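Local coordinates for uncharacterized protein (Staphylococcus aureus, PDB 4YBV) that probably hydrolyses thioester substrates, as a hot-dog-fold thioesterase that assembles from four copies of the same chain, at residues S14-E19 with V24-V29; V33-P36 with L40-G43; A58-T63 with I93-S98; I106-D109 with L113-V116. The protein carries 1 engineered substitution. All blocks are in the same frame, centred on the assembly; numbering follows the deposited sequence.

Contact 1 (S14-E19 with V24-V29); sequences SIDHQE and VISMPV
D16 reaches across to S26 with its carboxylate: OD2 accepts a hydrogen bond from S26 OG at 2.6 Å, on the syn lone pair. The contact is the N-terminal antiparallel beta hairpin of the hot-dog sheet, and it contains a classic beta bulge in which D16 and H17 together face V24. The bulge is written in the backbone bonds, because V24 O accepts from both D16 N, at 2.9 Å, and H17 N, at 3.3 Å. The second donor lies in the carbonyl plane on a lone pair, whereas the first is tilted out of it. V24 N returns a bond to H17 O, and S14 and S26 form a regular hydrogen-bonded pair before the bulge along strand 14-19. The extra residue in the strand lets the CB of D16 point toward the partner strand, and a chi1 of -61°, which keeps CG beside the backbone N, brings OD2 to S26 OG. R85 also binds S26 OG, so the hydroxyl is held between a carboxylate and a guanidinium, which would probably strengthen its bond to D16. Beyond the bulge, H17 NE2 donates to E19 OE1 within its own strand, almost straight at 179° and in the ring plane. On the face of the sheet turned to helix 42-60, I15 and I25 lie alongside each other, and both rest on L55. Between the two isoleucines it is the tip of I15 that does the touching, its CD1 lying 3.5 Å from I25 CG1 and 3.6 Å from I25 CD1.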
loop_
_atom_site.group_PDB
_atom_site.type_symbol
_atom_site.label_atom_id
_atom_site.label_comp_id
_atom_site.label_asym_id
_atom_site.label_seq_id
_atom_site.Cartn_x
_atom_site.Cartn_y
_atom_site.Cartn_z
ATOM N N SER A 14 11.404 -5.775 -22.765
ATOM C CA SER A 14 11.739 -4.804 -23.835
ATOM C C SER A 14 11.000 -3.491 -23.668
ATOM O O SER A 14 9.809 -3.462 -23.365
ATOM C CB SER A 14 11.473 -5.392 -25.231
ATOM O OG SER A 14 10.136 -5.838 -25.340
ATOM N N ILE A 15 11.742 -2.409 -23.807
ATOM C CA ILE A 15 11.189 -1.067 -23.750
ATOM C C ILE A 15 10.483 -0.780 -25.059
ATOM O O ILE A 15 11.148 -0.602 -26.063
ATOM C CB ILE A 15 12.257 0.007 -23.553
ATOM C CG1 ILE A 15 13.097 -0.253 -22.325
ATOM C CG2 ILE A 15 11.617 1.392 -23.457
ATOM C CD1 ILE A 15 12.274 -0.342 -21.141
ATOM N N ASP A 16 9.151 -0.745 -25.053
ATOM C CA ASP A 16 8.417 -0.474 -26.276
ATOM C C ASP A 16 8.329 1.022 -26.592
ATOM O O ASP A 16 8.262 1.394 -27.771
ATOM C CB ASP A 16 7.034 -1.095 -26.194
ATOM C CG ASP A 16 7.106 -2.593 -26.040
ATOM O OD1 ASP A 16 7.957 -3.259 -26.695
ATOM O OD2 ASP A 16 6.359 -3.101 -25.209
ATOM N N HIS A 17 8.337 1.861 -25.557
ATOM C CA HIS A 17 8.227 3.311 -25.723
ATOM C C HIS A 17 8.602 4.028 -24.442
ATOM O O HIS A 17 8.300 3.559 -23.324
ATOM C CB HIS A 17 6.804 3.733 -26.137
ATOM C CG HIS A 17 6.610 5.219 -26.242
ATOM N ND1 HIS A 17 7.415 6.028 -27.021
ATOM C CD2 HIS A 17 5.698 6.044 -25.664
ATOM C CE1 HIS A 17 7.007 7.281 -26.914
ATOM N NE2 HIS A 17 5.964 7.321 -26.106
ATOM N N GLN A 18 9.238 5.180 -24.630
ATOM C CA GLN A 18 9.648 6.072 -23.559
ATOM C C GLN A 18 9.422 7.515 -23.979
ATOM O O GLN A 18 9.819 7.895 -25.074
ATOM C CB GLN A 18 11.137 5.925 -23.265
ATOM C CG GLN A 18 11.551 4.753 -22.487
ATOM C CD GLN A 18 13.068 4.690 -22.395
ATOM O OE1 GLN A 18 13.634 4.724 -21.310
ATOM N NE2 GLN A 18 13.725 4.598 -23.537
ATOM N N GLU A 19 8.843 8.321 -23.114
ATOM C CA GLU A 19 8.911 9.779 -23.274
ATOM C C GLU A 19 8.905 10.326 -21.876
ATOM O O GLU A 19 8.674 9.583 -20.946
ATOM C CB GLU A 19 7.757 10.332 -24.111
ATOM C CG GLU A 19 6.385 9.710 -23.822
ATOM C CD GLU A 19 5.267 10.310 -24.678
ATOM O OE1 GLU A 19 4.604 9.571 -25.455
ATOM O OE2 GLU A 19 5.068 11.527 -24.557
ATOM N N VAL A 24 6.743 2.476 -21.297
ATOM C CA VAL A 24 5.989 1.294 -21.644
ATOM C C VAL A 24 7.020 0.181 -21.816
ATOM O O VAL A 24 7.878 0.262 -22.707
ATOM C CB VAL A 24 5.124 1.521 -22.942
ATOM C CG1 VAL A 24 4.214 0.328 -23.229
ATOM C CG2 VAL A 24 4.294 2.818 -22.805
ATOM N N ILE A 25 6.960 -0.827 -20.942
ATOM C CA ILE A 25 7.842 -2.020 -21.027
ATOM C C ILE A 25 7.056 -3.296 -21.029
ATOM O O ILE A 25 6.118 -3.431 -20.265
ATOM C CB ILE A 25 8.786 -2.149 -19.818
ATOM C CG1 ILE A 25 9.264 -0.815 -19.343
ATOM C CG2 ILE A 25 9.957 -3.030 -20.133
ATOM C CD1 ILE A 25 10.251 -1.006 -18.242
ATOM N N SER A 26 7.465 -4.272 -21.816
ATOM C CA SER A 26 6.731 -5.524 -21.868
ATOM C C SER A 26 7.661 -6.727 -21.705
ATOM O O SER A 26 8.899 -6.593 -21.744
ATOM C CB SER A 26 5.948 -5.643 -23.200
ATOM O OG SER A 26 6.816 -5.543 -24.306
ATOM N N MET A 27 7.069 -7.899 -21.531
ATOM C CA MET A 27 7.859 -9.126 -21.397
ATOM C C MET A 27 6.978 -10.307 -21.685
ATOM O O MET A 27 5.761 -10.213 -21.501
ATOM C CB MET A 27 8.483 -9.229 -19.987
ATOM C CG MET A 27 7.471 -9.554 -18.893
ATOM S SD MET A 27 8.199 -9.527 -17.210
ATOM C CE MET A 27 6.878 -10.204 -16.275
ATOM N N PRO A 28 7.572 -11.421 -22.167
ATOM C CA PRO A 28 6.817 -12.655 -22.449
ATOM C C PRO A 28 6.438 -13.433 -21.187
ATOM O O PRO A 28 7.226 -13.521 -20.263
ATOM C CB PRO A 28 7.790 -13.489 -23.289
ATOM C CG PRO A 28 9.155 -13.033 -22.865
ATOM C CD PRO A 28 8.990 -11.541 -22.562
ATOM N N VAL A 29 5.247 -14.010 -21.176
ATOM C CA VAL A 29 4.847 -14.861 -20.066
ATOM C C VAL A 29 5.357 -16.256 -20.376
ATOM O O VAL A 29 4.766 -16.961 -21.203
ATOM C CB VAL A 29 3.334 -14.862 -19.874
ATOM C CG1 VAL A 29 2.934 -15.820 -18.734
ATOM C CG2 VAL A 29 2.848 -13.461 -19.604
#

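Contact 2 (V33-P36 with L40-G43); sequences VKAP and LHGG. Engineered in segment 33-36: A35 (natural residue Gln).
The imidazole of H41 is flanked at its CD2 corner by A35, an engineered residue (glutamine in the natural sequence), whose CB stands 4.1 Å from H41 CD2 while its CA approaches the ring obliquely. K34 O lies at the ring edge, near the plane. Another edge position is taken by G43 N, which donates to H41 ND1 at 2.9 Å and only 8° out of the ring plane. A chi1 of -164° sets the ring opposite the backbone N of H41, and chi2 (-71°) then turns ND1 to G43 N. The remaining nitrogen, NE2, bonds to T51 of a second subunit, so both ring nitrogens are engaged and the rotation of the ring is fixed. The backbone beneath is tied by H41 N to V33 O at 2.8 Å. Next to this bond V33 and L40 run side by side, with V33 CG2 and L40 CD1 tightly packed at 3.4 Å. L40 CD1 also lies 3.3 Å from V33 O, covering that carbonyl with a methyl group. The whole is a loop folded back on itself by a single backbone bridge between K34 and L40, ending in a histidine N-cap that opens helix 42-60, the central helix of the hot-dog fold, at a subunit interface.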
loop_
_atom_site.group_PDB
_atom_site.type_symbol
_atom_site.label_atom_id
_atom_site.label_comp_id
_atom_site.label_asym_id
_atom_site.label_seq_id
_atom_site.Cartn_x
_atom_site.Cartn_y
_atom_site.Cartn_z
ATOM N N VAL A 33 8.728 -17.359 -15.477
ATOM C CA VAL A 33 8.148 -16.296 -14.638
ATOM C C VAL A 33 6.739 -16.650 -14.158
ATOM O O VAL A 33 6.021 -15.797 -13.614
ATOM C CB VAL A 33 8.106 -14.925 -15.399
ATOM C CG1 VAL A 33 9.484 -14.391 -15.597
ATOM C CG2 VAL A 33 7.414 -15.066 -16.742
ATOM N N LYS A 34 6.320 -17.900 -14.342
ATOM C CA LYS A 34 5.019 -18.299 -13.835
ATOM C C LYS A 34 5.103 -18.652 -12.327
ATOM O O LYS A 34 6.154 -18.966 -11.822
ATOM C CB LYS A 34 4.469 -19.500 -14.620
ATOM C CG LYS A 34 4.132 -19.180 -16.044
ATOM C CD LYS A 34 3.466 -20.365 -16.756
ATOM C CE LYS A 34 3.069 -19.981 -18.197
ATOM N NZ LYS A 34 2.228 -21.055 -18.819
ATOM N N ALA A 35 3.958 -18.705 -11.690
ATOM C CA ALA A 35 3.793 -19.231 -10.385
ATOM C C ALA A 35 3.627 -20.724 -10.753
ATOM O O ALA A 35 3.363 -21.025 -11.871
ATOM C CB ALA A 35 2.546 -18.709 -9.735
ATOM N N PRO A 36 3.724 -21.644 -9.809
ATOM C CA PRO A 36 3.571 -23.065 -10.152
ATOM C C PRO A 36 2.181 -23.493 -10.663
ATOM O O PRO A 36 2.072 -24.546 -11.274
ATOM C CB PRO A 36 3.901 -23.776 -8.838
ATOM C CG PRO A 36 4.785 -22.822 -8.117
ATOM C CD PRO A 36 4.227 -21.469 -8.439
ATOM N N LEU A 40 1.243 -16.093 -14.770
ATOM C CA LEU A 40 2.375 -15.248 -14.478
ATOM C C LEU A 40 2.409 -14.965 -12.966
ATOM O O LEU A 40 1.405 -14.613 -12.385
ATOM C CB LEU A 40 2.291 -13.938 -15.258
ATOM C CG LEU A 40 3.383 -12.895 -15.047
ATOM C CD1 LEU A 40 4.727 -13.397 -15.516
ATOM C CD2 LEU A 40 2.969 -11.565 -15.736
ATOM N N HIS A 41 3.562 -15.161 -12.358
ATOM C CA HIS A 41 3.754 -14.888 -10.906
ATOM C C HIS A 41 3.476 -13.406 -10.588
ATOM O O HIS A 41 4.056 -12.539 -11.210
ATOM C CB HIS A 41 5.184 -15.251 -10.517
ATOM C CG HIS A 41 5.420 -15.385 -9.043
ATOM N ND1 HIS A 41 5.433 -14.300 -8.189
ATOM C CD2 HIS A 41 5.698 -16.472 -8.275
ATOM C CE1 HIS A 41 5.699 -14.714 -6.964
ATOM N NE2 HIS A 41 5.854 -16.036 -6.988
ATOM N N GLY A 42 2.610 -13.110 -9.627
ATOM C CA GLY A 42 2.351 -11.717 -9.254
ATOM C C GLY A 42 3.614 -10.876 -9.000
ATOM O O GLY A 42 3.690 -9.645 -9.272
ATOM N N GLY A 43 4.630 -11.533 -8.454
ATOM C CA GLY A 43 5.903 -10.878 -8.203
ATOM C C GLY A 43 6.663 -10.437 -9.449
ATOM O O GLY A 43 7.374 -9.429 -9.415
#

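Contact 3 (A58-T63 with I93-S98); sequences ANLIDT and IHRGKS
A leucine methyl group sits squarely over an arginine: L60 CD2 lies 3.8 Å above the guanidinium plane of R95, over its centre. The same guanidinium reaches the backbone of L60, where NH2 donates to L60 O at 3.1 Å. With an angle of 126° at the hydrogen this bond is bent and weak, and the apolar cover accounts for much of the rest of the contact. R95 gets there by stretching out. From a near-trans first torsion (chi1 -169°) its chain runs extended to NE and brings the guanidinium to L60, although the CA atoms of L60 and R95 are 8.7 Å apart. On the way R95 CG passes L60 CD1 at 4.1 Å, so the leucine meets the arginine twice, with one methyl against the aliphatic stem and the other against the flat head. L60 also packs on D20, in the turn of the N-terminal hairpin. The contact is small and lies at the surface, its centre about 16 Å from the centre of the chain. It joins the C-terminal end of helix 42-60 to the end of strand 85-95, where the chain is about to turn into strand 99-107; beside R95, H94 packs against V101 of that strand and meets H79 of the third subunit, their ring planes almost perpendicular.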
loop_
_atom_site.group_PDB
_atom_site.type_symbol
_atom_site.label_atom_id
_atom_site.label_comp_id
_atom_site.label_asym_id
_atom_site.label_seq_id
_atom_site.Cartn_x
_atom_site.Cartn_y
_atom_site.Cartn_z
ATOM N N ALA A 58 14.667 7.741 -13.832
ATOM C CA ALA A 58 16.021 7.913 -14.349
ATOM C C ALA A 58 16.018 8.822 -15.591
ATOM O O ALA A 58 16.883 9.681 -15.723
ATOM C CB ALA A 58 16.653 6.564 -14.683
ATOM N N ASN A 59 15.036 8.641 -16.476
ATOM C CA ASN A 59 14.886 9.493 -17.660
ATOM C C ASN A 59 14.532 10.944 -17.326
ATOM O O ASN A 59 14.800 11.833 -18.129
ATOM C CB ASN A 59 13.815 8.937 -18.611
ATOM C CG ASN A 59 14.274 7.703 -19.334
ATOM O OD1 ASN A 59 15.478 7.471 -19.434
ATOM N ND2 ASN A 59 13.320 6.888 -19.855
ATOM N N LEU A 60 13.908 11.179 -16.168
ATOM C CA LEU A 60 13.497 12.539 -15.807
ATOM C C LEU A 60 14.529 13.355 -15.020
ATOM O O LEU A 60 14.346 14.551 -14.803
ATOM C CB LEU A 60 12.210 12.497 -14.980
ATOM C CG LEU A 60 10.901 12.122 -15.667
ATOM C CD1 LEU A 60 9.819 12.121 -14.631
ATOM C CD2 LEU A 60 10.553 13.065 -16.819
ATOM N N ILE A 61 15.592 12.717 -14.557
ATOM C CA ILE A 61 16.529 13.415 -13.694
ATOM C C ILE A 61 17.917 13.469 -14.309
ATOM O O ILE A 61 18.180 12.881 -15.382
ATOM C CB ILE A 61 16.637 12.755 -12.286
ATOM C CG1 ILE A 61 17.311 11.388 -12.397
ATOM C CG2 ILE A 61 15.257 12.655 -11.612
ATOM C CD1 ILE A 61 17.610 10.754 -11.077
ATOM N N ASP A 62 18.809 14.178 -13.621
ATOM C CA ASP A 62 20.190 14.251 -14.073
ATOM C C ASP A 62 21.040 13.106 -13.505
ATOM O O ASP A 62 21.522 13.154 -12.365
ATOM C CB ASP A 62 20.772 15.625 -13.717
ATOM C CG ASP A 62 22.084 15.910 -14.416
ATOM O OD1 ASP A 62 22.881 14.978 -14.655
ATOM O OD2 ASP A 62 22.296 17.092 -14.786
ATOM N N THR A 63 21.203 12.085 -14.344
ATOM C CA THR A 63 21.905 10.841 -14.029
ATOM C C THR A 63 23.257 11.110 -13.385
ATOM O O THR A 63 23.695 10.384 -12.496
ATOM C CB THR A 63 22.105 9.970 -15.320
ATOM O OG1 THR A 63 20.967 9.126 -15.525
ATOM C CG2 THR A 63 23.333 9.084 -15.220
ATOM N N ILE A 93 2.721 10.683 -11.797
ATOM C CA ILE A 93 1.601 11.339 -11.103
ATOM C C ILE A 93 2.127 12.608 -10.488
ATOM O O ILE A 93 1.450 13.615 -10.433
ATOM C CB ILE A 93 0.982 10.490 -9.911
ATOM C CG1 ILE A 93 0.650 9.051 -10.288
ATOM C CG2 ILE A 93 -0.274 11.142 -9.330
ATOM C CD1 ILE A 93 0.198 8.234 -9.074
ATOM N N HIS A 94 3.302 12.494 -9.895
ATOM C CA HIS A 94 3.933 13.609 -9.223
ATOM C C HIS A 94 5.412 13.582 -9.528
ATOM O O HIS A 94 6.045 12.530 -9.492
ATOM C CB HIS A 94 3.697 13.531 -7.716
ATOM C CG HIS A 94 4.390 14.604 -6.941
ATOM N ND1 HIS A 94 4.075 15.938 -7.078
ATOM C CD2 HIS A 94 5.378 14.543 -6.018
ATOM C CE1 HIS A 94 4.845 16.653 -6.275
ATOM N NE2 HIS A 94 5.641 15.830 -5.621
ATOM N N ARG A 95 5.966 14.752 -9.796
ATOM C CA ARG A 95 7.367 14.860 -10.126
ATOM C C ARG A 95 7.958 15.857 -9.155
ATOM O O ARG A 95 8.269 16.991 -9.497
ATOM C CB ARG A 95 7.519 15.343 -11.564
ATOM C CG ARG A 95 8.921 15.247 -12.128
ATOM C CD ARG A 95 9.060 16.124 -13.359
ATOM N NE ARG A 95 10.440 16.205 -13.817
ATOM C CZ ARG A 95 10.794 16.538 -15.052
ATOM N NH1 ARG A 95 9.867 16.820 -15.955
ATOM N NH2 ARG A 95 12.074 16.588 -15.384
ATOM N N GLY A 96 8.093 15.382 -7.925
ATOM C CA GLY A 96 8.636 16.129 -6.814
ATOM C C GLY A 96 10.130 16.254 -6.972
ATOM O O GLY A 96 10.739 15.552 -7.771
ATOM N N LYS A 97 10.724 17.172 -6.226
ATOM C CA LYS A 97 12.152 17.377 -6.335
ATOM C C LYS A 97 12.884 16.227 -5.678
ATOM O O LYS A 97 13.900 15.755 -6.196
ATOM C CB LYS A 97 12.557 18.714 -5.708
ATOM C CG LYS A 97 14.056 19.003 -5.763
ATOM C CD LYS A 97 14.361 20.507 -5.771
ATOM C CE LYS A 97 13.679 21.252 -4.628
ATOM N NZ LYS A 97 13.989 22.712 -4.668
ATOM N N SER A 98 12.359 15.775 -4.541
ATOM C CA SER A 98 12.988 14.695 -3.786
ATOM C C SER A 98 12.380 13.317 -4.152
ATOM O O SER A 98 13.116 12.332 -4.303
ATOM C CB SER A 98 12.891 14.971 -2.265
ATOM O OG SER A 98 11.550 15.137 -1.798
#

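Contact 4 (I106-D109 with L113-V116); sequences IKND and LITV
I114 meets I106 with its CB and N108 with the branch beyond. The CB of I114 lies 3.4 Å from I106 O; CG1, which chi1 (-60°) turns away from its own carbonyl carbon, comes to 3.5 Å from N108 N and is also near N108 CB. At the tip CD1 touches the amide, 3.4 Å from N108 ND2, with N108 CG a little farther off. The two side chains cross at about a right angle, and the isoleucine methyl lies over the amide plane of the asparagine, displaced to the ND2 side. The OD1 of N108 is occupied by the turn that follows, accepting from the backbone N atoms of K110 and Q112. Separately, ND2 makes a weak bond to S80 O, a link to another loop. Those bonds hold the amide in place while I114 packs on it, and the pair at OD1 helps shape the connection of this antiparallel hairpin between strands 99-107 and 113-124 of the hot-dog sheet. A classic beta bulge sits at the same point, with I114 and T115 both facing I106. I106 O therefore accepts twice, from I114 N at 2.6 Å in the carbonyl plane and from T115 N at 3.1 Å, tilted 21° out of it. I106 N completes the pair by donating to T115 O. Past the bulge K107 and L113 are a non-hydrogen-bonded pair whose side chains diverge, yet L113 CD2 still comes within 4.1 Å of K107 CG. L113 packs also on I93 of the third subunit. T115 and I106 send their side chains to the same face of the sheet, CB to CB 4.1 Å, and T115 OG1 bonds to S45 of helix 42-60.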
loop_
_atom_site.group_PDB
_atom_site.type_symbol
_atom_site.label_atom_id
_atom_site.label_comp_id
_atom_site.label_asym_id
_atom_site.label_seq_id
_atom_site.Cartn_x
_atom_site.Cartn_y
_atom_site.Cartn_z
ATOM N N ILE A 106 -0.629 -2.743 -15.611
ATOM C CA ILE A 106 -0.065 -3.876 -16.325
ATOM C C ILE A 106 -1.177 -4.737 -16.849
ATOM O O ILE A 106 -2.056 -5.192 -16.085
ATOM C CB ILE A 106 0.880 -4.689 -15.436
ATOM C CG1 ILE A 106 1.791 -3.688 -14.694
ATOM C CG2 ILE A 106 1.651 -5.673 -16.293
ATOM C CD1 ILE A 106 2.880 -4.259 -13.838
ATOM N N LYS A 107 -1.134 -4.915 -18.174
ATOM C CA LYS A 107 -2.167 -5.594 -18.937
ATOM C C LYS A 107 -1.654 -6.792 -19.668
ATOM O O LYS A 107 -0.476 -6.844 -20.018
ATOM C CB LYS A 107 -2.800 -4.635 -19.971
ATOM C CG LYS A 107 -3.462 -3.431 -19.354
ATOM C CD LYS A 107 -4.104 -2.513 -20.387
ATOM C CE LYS A 107 -4.828 -1.399 -19.682
ATOM N NZ LYS A 107 -5.308 -0.405 -20.695
ATOM N N ASN A 108 -2.540 -7.751 -19.936
ATOM C CA ASN A 108 -2.185 -8.874 -20.807
ATOM C C ASN A 108 -2.582 -8.581 -22.265
ATOM O O ASN A 108 -2.940 -7.441 -22.586
ATOM C CB ASN A 108 -2.819 -10.205 -20.331
ATOM C CG ASN A 108 -4.358 -10.179 -20.284
ATOM O OD1 ASN A 108 -5.031 -9.295 -20.859
ATOM N ND2 ASN A 108 -4.922 -11.164 -19.576
ATOM N N ASP A 109 -2.506 -9.634 -23.089
ATOM C CA ASP A 109 -2.841 -9.689 -24.523
ATOM C C ASP A 109 -4.271 -9.392 -24.886
ATOM O O ASP A 109 -4.576 -9.092 -26.043
ATOM C CB ASP A 109 -2.547 -11.082 -25.061
ATOM C CG ASP A 109 -1.190 -11.184 -25.586
ATOM O OD1 ASP A 109 -0.820 -12.287 -26.072
ATOM O OD2 ASP A 109 -0.486 -10.140 -25.514
ATOM N N LEU A 113 -6.585 -5.755 -17.306
ATOM C CA LEU A 113 -5.682 -5.369 -16.263
ATOM C C LEU A 113 -5.272 -6.638 -15.497
ATOM O O LEU A 113 -6.113 -7.397 -15.045
ATOM C CB LEU A 113 -6.325 -4.357 -15.302
ATOM C CG LEU A 113 -6.074 -2.891 -15.594
ATOM C CD1 LEU A 113 -6.862 -2.069 -14.609
ATOM C CD2 LEU A 113 -4.589 -2.586 -15.499
ATOM N N ILE A 114 -3.967 -6.846 -15.377
ATOM C CA ILE A 114 -3.412 -7.945 -14.613
ATOM C C ILE A 114 -3.004 -7.440 -13.220
ATOM O O ILE A 114 -3.222 -8.117 -12.211
ATOM C CB ILE A 114 -2.198 -8.555 -15.352
ATOM C CG1 ILE A 114 -2.638 -9.080 -16.705
ATOM C CG2 ILE A 114 -1.625 -9.706 -14.593
ATOM C CD1 ILE A 114 -3.751 -10.071 -16.620
ATOM N N THR A 115 -2.410 -6.247 -13.200
ATOM C CA THR A 115 -1.888 -5.629 -11.962
ATOM C C THR A 115 -2.014 -4.130 -12.056
ATOM O O THR A 115 -1.689 -3.562 -13.091
ATOM C CB THR A 115 -0.390 -5.949 -11.732
ATOM O OG1 THR A 115 -0.208 -7.374 -11.745
ATOM C CG2 THR A 115 0.097 -5.434 -10.383
ATOM N N VAL A 116 -2.401 -3.471 -10.987
ATOM C CA VAL A 116 -2.450 -2.024 -10.930
ATOM C C VAL A 116 -1.549 -1.653 -9.768
ATOM O O VAL A 116 -1.614 -2.261 -8.743
ATOM C CB VAL A 116 -3.851 -1.458 -10.827
ATOM C CG1 VAL A 116 -4.581 -2.043 -9.675
ATOM C CG2 VAL A 116 -3.789 0.008 -10.628
#

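From the N terminus, contact 1 closes the first hairpin, and contact 2 then closes the short loop that leads into helix 42-60. The two touch where M27 and V29 pack on L40. Contact 3 spans a much longer stretch, joining the far end of that helix to strand 85-95, and contact 4 closes the last hairpin, between strands 99-107 and 113-124. The four follow in series, and none nests in or crosses another. Contacts 2 and 3 lie at the two ends of the helix, their centres about 30 Å apart, while contacts 1, 3 and 4 all reach the one antiparallel sheet. A probable hydrogen bond from N59 to Q18 links contacts 1 and 3.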